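Local coordinates for protein trehalose-6-phosphate phosphatase (Candida albicans, PDB 5DXI) that is a phosphatase domain of the HAD clan that binds a magnesium ion and a beryllium trifluoride ion in its pocket, at residues R22-F27 and R197-P202; Q63-S68 and C92-I97. All coordinates share one frame; numbering follows the deposited sequence.

How the contacts relate
Contacts 1 and 2 meet on the central mixed sheet, their centres about 10 Å apart and on the same side of the chain's centre. Strands 23-27 and 62-67 are parallel neighbours there, joined where F27 N lies 2.8 Å from W65 O and F27 O 2.8 Å from I67 N, both probable hydrogen bonds. Along the chain, contact 2 is nested inside the long loop that contact 1 closes: 22-27 comes first, then 63-68, 92-97 and finally 197-202. Helix 191-199 ties them together, since L198 CD2 packs 3.4 Å from W65 CE2. One helix thus rests on both strands, on the sheet that leads to the magnesium and beryllium trifluoride site.

Contact 1 (R22-F27 and R197-P202); sequences RRLFLF and RLVLHP
L24 and L26 of strand 23-27 project from one face of the sheet onto L198 and V199 in the last turn of helix 191-199. From CB, the chain of L24 continues to CG, anti to the backbone N (chi1 178°), and there it forks. CD2 is the branch that reaches the helix, lying 3.6 Å from V199 CG2 and equally close to the backbone O of L198; L198 CB is a little farther off, 4.1 Å from the same methyl. CD1, the other branch, leans across to the adjacent strand, where it packs 3.7 Å from Q63 O. L24 and V199 cross obliquely. Two residues on, the side chains of L26 and L198 run antiparallel past one another, with L26 CD2 3.7 Å from L198 CD1. The other methyl of L26, CD1, lies 4.2 Å from V199 CG2, which therefore touches both leucines. No hydrogen bond links the segments, and all four touching residues are buried. V199 also packs on L244, I247 and W251 of helix 235-253, while L26 touches C230 of strand 227-232. Beyond V199 the helix ends and an inverse gamma turn centred on L200 leads the chain away. This is helix-on-sheet packing, an aliphatic layer covering one face of the parallel core in the Rossmann-like HAD fold.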
ATOM      1  N   ARG A  22      10.442  -2.927  18.670  1.00 45.97           N
ATOM      2  CA  ARG A  22      10.264  -1.805  17.743  1.00 45.20           C
ATOM      3  C   ARG A  22       9.465  -2.248  16.524  1.00 41.24           C
ATOM      4  O   ARG A  22      10.008  -2.742  15.535  1.00 39.41           O
ATOM      5  CB  ARG A  22      11.620  -1.234  17.331  1.00 42.20           C
ATOM      6  CG  ARG A  22      12.400  -0.661  18.508  1.00 44.67           C
ATOM      7  CD  ARG A  22      13.841  -0.377  18.150  1.00 49.69           C
ATOM      8  NE  ARG A  22      14.558  -1.594  17.768  1.00 49.85           N
ATOM      9  CZ  ARG A  22      15.110  -2.440  18.634  1.00 50.92           C
ATOM     10  NH1 ARG A  22      15.027  -2.211  19.938  1.00 53.09           N
ATOM     11  NH2 ARG A  22      15.737  -3.520  18.194  1.00 47.59           N
ATOM     12  N   ARG A  23       8.162  -2.039  16.603  1.00 38.96           N
ATOM     13  CA  ARG A  23       7.264  -2.599  15.625  1.00 37.18           C
ATOM     14  C   ARG A  23       6.860  -1.559  14.595  1.00 37.60           C
ATOM     15  O   ARG A  23       6.546  -0.417  14.944  1.00 40.95           O
ATOM     16  CB  ARG A  23       6.054  -3.152  16.355  1.00 37.58           C
ATOM     17  CG  ARG A  23       6.485  -4.015  17.547  1.00 41.75           C
ATOM     18  CD  ARG A  23       5.340  -4.824  18.050  1.00 45.16           C
ATOM     19  NE  ARG A  23       5.589  -5.511  19.317  1.00 48.92           N
ATOM     20  CZ  ARG A  23       5.047  -5.161  20.480  1.00 45.31           C
ATOM     21  NH1 ARG A  23       4.245  -4.105  20.552  1.00 41.58           N
ATOM     22  NH2 ARG A  23       5.326  -5.860  21.575  1.00 44.35           N
ATOM     23  N   LEU A  24       6.845  -1.957  13.330  1.00 33.03           N
ATOM     24  CA  LEU A  24       6.427  -1.064  12.252  1.00 32.49           C
ATOM     25  C   LEU A  24       5.356  -1.728  11.399  1.00 33.55           C
ATOM     26  O   LEU A  24       5.599  -2.758  10.734  1.00 31.56           O
ATOM     27  CB  LEU A  24       7.622  -0.669  11.384  1.00 31.45           C
ATOM     28  CG  LEU A  24       7.378   0.226  10.170  1.00 31.94           C
ATOM     29  CD1 LEU A  24       6.853   1.605  10.577  1.00 30.27           C
ATOM     30  CD2 LEU A  24       8.664   0.355   9.360  1.00 28.28           C
ATOM     31  N   PHE A  25       4.168  -1.139  11.423  1.00 30.86           N
ATOM     32  CA  PHE A  25       3.048  -1.594  10.617  1.00 28.30           C
ATOM     33  C   PHE A  25       2.914  -0.749   9.354  1.00 32.26           C
ATOM     34  O   PHE A  25       2.877   0.493   9.421  1.00 33.17           O
ATOM     35  CB  PHE A  25       1.744  -1.534  11.433  1.00 30.58           C
ATOM     36  CG  PHE A  25       1.725  -2.473  12.612  1.00 34.08           C
ATOM     37  CD1 PHE A  25       1.291  -3.784  12.465  1.00 32.89           C
ATOM     38  CD2 PHE A  25       2.181  -2.059  13.859  1.00 34.71           C
ATOM     39  CE1 PHE A  25       1.286  -4.656  13.548  1.00 34.25           C
ATOM     40  CE2 PHE A  25       2.183  -2.927  14.943  1.00 36.09           C
ATOM     41  CZ  PHE A  25       1.728  -4.227  14.788  1.00 35.53           C
ATOM     42  N   LEU A  26       2.811  -1.425   8.214  1.00 28.30           N
ATOM     43  CA  LEU A  26       2.761  -0.779   6.908  1.00 27.92           C
ATOM     44  C   LEU A  26       1.513  -1.230   6.170  1.00 26.03           C
ATOM     45  O   LEU A  26       1.507  -2.255   5.463  1.00 25.37           O
ATOM     46  CB  LEU A  26       4.013  -1.116   6.104  1.00 26.81           C
ATOM     47  CG  LEU A  26       5.307  -0.828   6.860  1.00 27.39           C
ATOM     48  CD1 LEU A  26       6.475  -1.661   6.284  1.00 31.86           C
ATOM     49  CD2 LEU A  26       5.625   0.662   6.838  1.00 28.93           C
ATOM     50  N   PHE A  27       0.447  -0.457   6.333  1.00 26.93           N
ATOM     51  CA  PHE A  27      -0.866  -0.890   5.868  1.00 27.31           C
ATOM     52  C   PHE A  27      -1.318  -0.196   4.612  1.00 26.94           C
ATOM     53  O   PHE A  27      -1.476   1.026   4.583  1.00 27.17           O
ATOM     54  CB  PHE A  27      -1.960  -0.648   6.919  1.00 26.22           C
ATOM     55  CG  PHE A  27      -1.757  -1.385   8.203  1.00 32.66           C
ATOM     56  CD1 PHE A  27      -1.065  -2.600   8.231  1.00 28.95           C
ATOM     57  CD2 PHE A  27      -2.305  -0.893   9.385  1.00 29.09           C
ATOM     58  CE1 PHE A  27      -0.900  -3.288   9.424  1.00 29.52           C
ATOM     59  CE2 PHE A  27      -2.141  -1.577  10.580  1.00 33.30           C
ATOM     60  CZ  PHE A  27      -1.436  -2.779  10.602  1.00 29.80           C
ATOM     61  N   ARG A 197      12.042   4.220   3.243  1.00 31.82           N
ATOM     62  CA  ARG A 197      12.252   5.397   4.080  1.00 36.00           C
ATOM     63  C   ARG A 197      11.790   5.193   5.517  1.00 35.37           C
ATOM     64  O   ARG A 197      12.275   5.870   6.430  1.00 34.62           O
ATOM     65  CB  ARG A 197      11.547   6.612   3.483  1.00 36.15           C
ATOM     66  CG  ARG A 197      12.256   7.171   2.260  1.00 39.36           C
ATOM     67  CD  ARG A 197      11.405   8.248   1.623  1.00 39.66           C
ATOM     68  NE  ARG A 197      11.981   8.738   0.375  1.00 43.59           N
ATOM     69  CZ  ARG A 197      12.235  10.022   0.151  1.00 40.67           C
ATOM     70  NH1 ARG A 197      11.960  10.915   1.090  1.00 41.03           N
ATOM     71  NH2 ARG A 197      12.754  10.415  -1.002  1.00 40.54           N
ATOM     72  N   LEU A 198      10.871   4.254   5.713  1.00 30.28           N
ATOM     73  CA  LEU A 198      10.293   4.003   7.032  1.00 32.90           C
ATOM     74  C   LEU A 198      11.023   2.908   7.777  1.00 32.12           C
ATOM     75  O   LEU A 198      11.170   2.970   9.001  1.00 33.39           O
ATOM     76  CB  LEU A 198       8.817   3.639   6.908  1.00 28.63           C
ATOM     77  CG  LEU A 198       7.886   4.762   6.460  1.00 31.86           C
ATOM     78  CD1 LEU A 198       6.452   4.244   6.256  1.00 29.27           C
ATOM     79  CD2 LEU A 198       7.906   5.943   7.458  1.00 34.42           C
ATOM     80  N   VAL A 199      11.466   1.896   7.036  1.00 31.40           N
ATOM     81  CA  VAL A 199      12.148   0.755   7.623  1.00 30.77           C
ATOM     82  C   VAL A 199      13.616   1.072   7.912  1.00 35.91           C
ATOM     83  O   VAL A 199      14.110   0.835   9.017  1.00 40.01           O
ATOM     84  CB  VAL A 199      12.057  -0.466   6.700  1.00 33.52           C
ATOM     85  CG1 VAL A 199      13.055  -1.546   7.109  1.00 32.04           C
ATOM     86  CG2 VAL A 199      10.633  -1.002   6.675  1.00 31.58           C
ATOM     87  N   LEU A 200      14.314   1.610   6.921  1.00 34.23           N
ATOM     88  CA  LEU A 200      15.728   1.928   7.104  1.00 37.36           C
ATOM     89  C   LEU A 200      15.838   3.309   7.710  1.00 35.42           C
ATOM     90  O   LEU A 200      16.277   4.252   7.053  1.00 37.46           O
ATOM     91  CB  LEU A 200      16.482   1.858   5.780  1.00 33.42           C
ATOM     92  CG  LEU A 200      16.458   0.489   5.101  1.00 35.30           C
ATOM     93  CD1 LEU A 200      17.186   0.568   3.776  1.00 35.68           C
ATOM     94  CD2 LEU A 200      17.060  -0.599   5.997  1.00 38.22           C
ATOM     95  N   HIS A 201      15.448   3.408   8.974  1.00 33.80           N
ATOM     96  CA  HIS A 201      15.242   4.694   9.634  1.00 34.80           C
ATOM     97  C   HIS A 201      15.120   4.437  11.132  1.00 39.79           C
ATOM     98  O   HIS A 201      14.556   3.422  11.539  1.00 37.73           O
ATOM     99  CB  HIS A 201      13.977   5.375   9.088  1.00 38.61           C
ATOM    100  CG  HIS A 201      13.897   6.846   9.363  1.00 38.30           C
ATOM    101  ND1 HIS A 201      14.671   7.771   8.694  1.00 41.36           N
ATOM    102  CD2 HIS A 201      13.107   7.556  10.205  1.00 39.28           C
ATOM    103  CE1 HIS A 201      14.379   8.984   9.130  1.00 43.10           C
ATOM    104  NE2 HIS A 201      13.428   8.883  10.044  1.00 39.49           N
ATOM    105  N   PRO A 202      15.643   5.351  11.965  1.00 42.02           N
ATOM    106  CA  PRO A 202      15.507   5.135  13.407  1.00 42.35           C
ATOM    107  C   PRO A 202      14.044   5.051  13.846  1.00 42.55           C
ATOM    108  O   PRO A 202      13.247   5.944  13.553  1.00 43.11           O
ATOM    109  CB  PRO A 202      16.176   6.375  14.013  1.00 43.47           C
ATOM    110  CG  PRO A 202      17.093   6.884  12.943  1.00 44.78           C
ATOM    111  CD  PRO A 202      16.398   6.574  11.650  1.00 41.84           C
TER

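Contact 2 (Q63-S68 and C92-I97); sequences QIWIIS and CFMKDI. With BEF (beryllium trifluoride ion), chain F.
W65 and M94 both start with CG beside the backbone N and anti to the carbonyl carbon, and M94 then bends at its last torsion (chi3 78°), which brings its CE to the indole. The two side chains cross at about a right angle, and M94 CE lies 3.8 Å from W65 CH2, an oblique approach to the ring. The outer end of the indole's six-membered ring also meets backbone: K95 O is 3.5 Å from W65 CH2, again obliquely. D96 arrives differently. Its OD1 sits at the ring edge, in plane, 3.5 Å from W65 CZ2, and the carboxylate is turned 85° from the indole. The other carboxylate oxygen, D96 OD2, accepts a hydrogen bond from Q207 N, and K95 NZ forms a salt bridge with E76. Farther along, Q63 and I97 meet through their ends, the bent glutamine chain setting OE1 3.5 Å from I97 CD1; that methyl also approaches I64 O. No hydrogen bond joins the segments, whose strands are separated in the sheet by strand 85-88. On the helix side, I194 and L198 of helix 191-199 pack on M94.

At the C-terminal end of strand 62-67, S68 OG donates a hydrogen bond to F3 of the beryllium trifluoride ion, although the modelled length of 2.5 Å is very short and doubtful. The same OG is also hydrogen-bonded with R70 N and with O6 of a bound alpha-D-glucopyranose. The D96 oxygen beside W65 CZ2 is consistent with weak electrostatic attraction to the positive ring edge, whereas S68 is one of several groups, with K191 NZ and G69 N among them, that hydrogen-bond the beryllium trifluoride ion.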
ATOM      1  N   GLN A  63       4.720   1.723  15.628  1.00 37.97           N
ATOM      2  CA  GLN A  63       4.546   2.819  14.676  1.00 36.66           C
ATOM      3  C   GLN A  63       3.690   2.315  13.517  1.00 36.94           C
ATOM      4  O   GLN A  63       4.008   1.292  12.895  1.00 36.39           O
ATOM      5  CB  GLN A  63       5.886   3.326  14.151  1.00 37.69           C
ATOM      6  CG  GLN A  63       6.774   3.992  15.183  1.00 39.68           C
ATOM      7  CD  GLN A  63       6.164   5.272  15.705  1.00 42.77           C
ATOM      8  OE1 GLN A  63       6.074   6.265  14.982  1.00 38.38           O
ATOM      9  NE2 GLN A  63       5.735   5.256  16.962  1.00 38.49           N
ATOM     10  N   ILE A  64       2.600   3.010  13.229  1.00 35.70           N
ATOM     11  CA  ILE A  64       1.690   2.546  12.190  1.00 33.95           C
ATOM     12  C   ILE A  64       1.583   3.530  11.035  1.00 34.03           C
ATOM     13  O   ILE A  64       1.364   4.727  11.242  1.00 32.06           O
ATOM     14  CB  ILE A  64       0.287   2.298  12.749  1.00 34.73           C
ATOM     15  CG1 ILE A  64       0.338   1.318  13.922  1.00 36.75           C
ATOM     16  CG2 ILE A  64      -0.641   1.792  11.648  1.00 35.07           C
ATOM     17  CD1 ILE A  64      -0.981   1.261  14.687  1.00 38.83           C
ATOM     18  N   TRP A  65       1.722   3.018   9.816  1.00 31.08           N
ATOM     19  CA  TRP A  65       1.599   3.841   8.621  1.00 27.74           C
ATOM     20  C   TRP A  65       0.544   3.292   7.666  1.00 28.84           C
ATOM     21  O   TRP A  65       0.481   2.074   7.412  1.00 28.84           O
ATOM     22  CB  TRP A  65       2.952   3.948   7.907  1.00 31.11           C
ATOM     23  CG  TRP A  65       3.837   4.951   8.562  1.00 30.14           C
ATOM     24  CD1 TRP A  65       4.490   4.808   9.749  1.00 31.62           C
ATOM     25  CD2 TRP A  65       4.154   6.255   8.080  1.00 30.66           C
ATOM     26  NE1 TRP A  65       5.200   5.943  10.035  1.00 34.79           N
ATOM     27  CE2 TRP A  65       5.004   6.854   9.031  1.00 33.53           C
ATOM     28  CE3 TRP A  65       3.802   6.978   6.935  1.00 30.35           C
ATOM     29  CZ2 TRP A  65       5.521   8.140   8.869  1.00 32.37           C
ATOM     30  CZ3 TRP A  65       4.305   8.259   6.777  1.00 32.64           C
ATOM     31  CH2 TRP A  65       5.160   8.826   7.736  1.00 34.36           C
ATOM     32  N   ILE A  66      -0.297   4.200   7.171  1.00 29.06           N
ATOM     33  CA  ILE A  66      -1.241   3.902   6.109  1.00 27.05           C
ATOM     34  C   ILE A  66      -0.645   4.398   4.795  1.00 28.54           C
ATOM     35  O   ILE A  66      -0.414   5.595   4.626  1.00 29.19           O
ATOM     36  CB  ILE A  66      -2.616   4.558   6.341  1.00 29.83           C
ATOM     37  CG1 ILE A  66      -3.076   4.371   7.803  1.00 33.72           C
ATOM     38  CG2 ILE A  66      -3.625   4.047   5.319  1.00 29.01           C
ATOM     39  CD1 ILE A  66      -3.152   2.923   8.259  1.00 31.23           C
ATOM     40  N   ILE A  67      -0.368   3.467   3.889  1.00 25.33           N
ATOM     41  CA  ILE A  67       0.295   3.759   2.628  1.00 22.48           C
ATOM     42  C   ILE A  67      -0.630   3.398   1.475  1.00 25.28           C
ATOM     43  O   ILE A  67      -0.856   2.216   1.191  1.00 25.10           O
ATOM     44  CB  ILE A  67       1.643   2.973   2.528  1.00 24.21           C
ATOM     45  CG1 ILE A  67       2.491   3.268   3.767  1.00 24.89           C
ATOM     46  CG2 ILE A  67       2.378   3.307   1.243  1.00 24.54           C
ATOM     47  CD1 ILE A  67       3.707   2.408   3.916  1.00 27.16           C
ATOM     48  N   SER A  68      -1.168   4.415   0.811  1.00 23.68           N
ATOM     49  CA  SER A  68      -2.338   4.228  -0.032  1.00 24.02           C
ATOM     50  C   SER A  68      -2.201   4.901  -1.393  1.00 24.90           C
ATOM     51  O   SER A  68      -1.367   5.781  -1.570  1.00 28.50           O
ATOM     52  CB  SER A  68      -3.592   4.787   0.696  1.00 25.66           C
ATOM     53  OG  SER A  68      -4.765   4.623  -0.092  1.00 25.03           O
ATOM     54  N   CYS A  92       3.676   9.459  -3.488  1.00 29.40           N
ATOM     55  CA  CYS A  92       3.962  10.854  -3.814  1.00 30.11           C
ATOM     56  C   CYS A  92       4.037  11.750  -2.584  1.00 32.82           C
ATOM     57  O   CYS A  92       4.761  12.756  -2.589  1.00 31.21           O
ATOM     58  CB  CYS A  92       2.921  11.399  -4.792  1.00 28.42           C
ATOM     59  SG  CYS A  92       3.009  10.588  -6.416  1.00 31.83           S
ATOM     60  N   PHE A  93       3.320  11.383  -1.521  1.00 31.43           N
ATOM     61  CA  PHE A  93       3.242  12.236  -0.327  1.00 30.58           C
ATOM     62  C   PHE A  93       3.436  11.434   0.945  1.00 32.34           C
ATOM     63  O   PHE A  93       3.044  10.279   0.999  1.00 32.72           O
ATOM     64  CB  PHE A  93       1.887  12.965  -0.244  1.00 26.57           C
ATOM     65  CG  PHE A  93       1.600  13.861  -1.414  1.00 29.23           C
ATOM     66  CD1 PHE A  93       1.002  13.361  -2.557  1.00 29.80           C
ATOM     67  CD2 PHE A  93       1.932  15.205  -1.370  1.00 30.04           C
ATOM     68  CE1 PHE A  93       0.748  14.189  -3.636  1.00 31.60           C
ATOM     69  CE2 PHE A  93       1.680  16.037  -2.445  1.00 30.53           C
ATOM     70  CZ  PHE A  93       1.083  15.536  -3.574  1.00 29.85           C
ATOM     71  N   MET A  94       4.037  12.052   1.961  1.00 31.77           N
ATOM     72  CA  MET A  94       4.202  11.437   3.285  1.00 34.27           C
ATOM     73  C   MET A  94       3.827  12.419   4.379  1.00 35.25           C
ATOM     74  O   MET A  94       4.114  13.608   4.262  1.00 34.38           O
ATOM     75  CB  MET A  94       5.647  10.995   3.531  1.00 34.80           C
ATOM     76  CG  MET A  94       6.081   9.771   2.826  1.00 36.01           C
ATOM     77  SD  MET A  94       7.785   9.350   3.274  1.00 35.09           S
ATOM     78  CE  MET A  94       7.595   8.604   4.886  1.00 33.92           C
ATOM     79  N   LYS A  95       3.233  11.932   5.462  1.00 34.70           N
ATOM     80  CA  LYS A  95       3.037  12.803   6.612  1.00 34.87           C
ATOM     81  C   LYS A  95       3.295  12.049   7.915  1.00 36.54           C
ATOM     82  O   LYS A  95       2.563  11.119   8.274  1.00 34.93           O
ATOM     83  CB  LYS A  95       1.632  13.433   6.611  1.00 33.92           C
ATOM     84  CG  LYS A  95       1.491  14.516   7.702  1.00 36.65           C
ATOM     85  CD  LYS A  95       0.143  15.221   7.704  1.00 42.95           C
ATOM     86  CE  LYS A  95      -0.934  14.340   8.300  1.00 46.29           C
ATOM     87  NZ  LYS A  95      -2.064  15.132   8.871  1.00 51.23           N
ATOM     88  N   ASP A  96       4.354  12.457   8.608  1.00 35.47           N
ATOM     89  CA  ASP A  96       4.723  11.881   9.896  1.00 38.60           C
ATOM     90  C   ASP A  96       3.615  12.038  10.927  1.00 43.38           C
ATOM     91  O   ASP A  96       2.796  12.963  10.846  1.00 42.11           O
ATOM     92  CB  ASP A  96       6.004  12.520  10.426  1.00 40.74           C
ATOM     93  CG  ASP A  96       7.251  11.890   9.841  1.00 43.40           C
ATOM     94  OD1 ASP A  96       7.480  10.697  10.123  1.00 42.23           O
ATOM     95  OD2 ASP A  96       8.011  12.586   9.125  1.00 44.39           O
ATOM     96  N   ILE A  97       3.616  11.142  11.908  1.00 39.97           N
ATOM     97  CA  ILE A  97       2.603  11.136  12.955  1.00 46.70           C
ATOM     98  C   ILE A  97       2.572  12.456  13.733  1.00 50.26           C
ATOM     99  O   ILE A  97       1.500  12.995  14.039  1.00 55.23           O
ATOM    100  CB  ILE A  97       2.831   9.955  13.912  1.00 43.98           C
ATOM    101  CG1 ILE A  97       2.644   8.645  13.139  1.00 44.72           C
ATOM    102  CG2 ILE A  97       1.856  10.014  15.075  1.00 46.80           C
ATOM    103  CD1 ILE A  97       2.868   7.365  13.950  1.00 42.19           C
TER
HETATM  104 BE   BEF F 402      -4.139   0.777  -0.734  1.00 26.46          BE
HETATM  105  F1  BEF F 402      -3.604   1.653  -2.174  1.00 28.77           F
HETATM  106  F2  BEF F 402      -5.610   0.315  -1.595  1.00 26.93           F
HETATM  107  F3  BEF F 402      -5.022   2.142  -0.041  1.00 26.83           F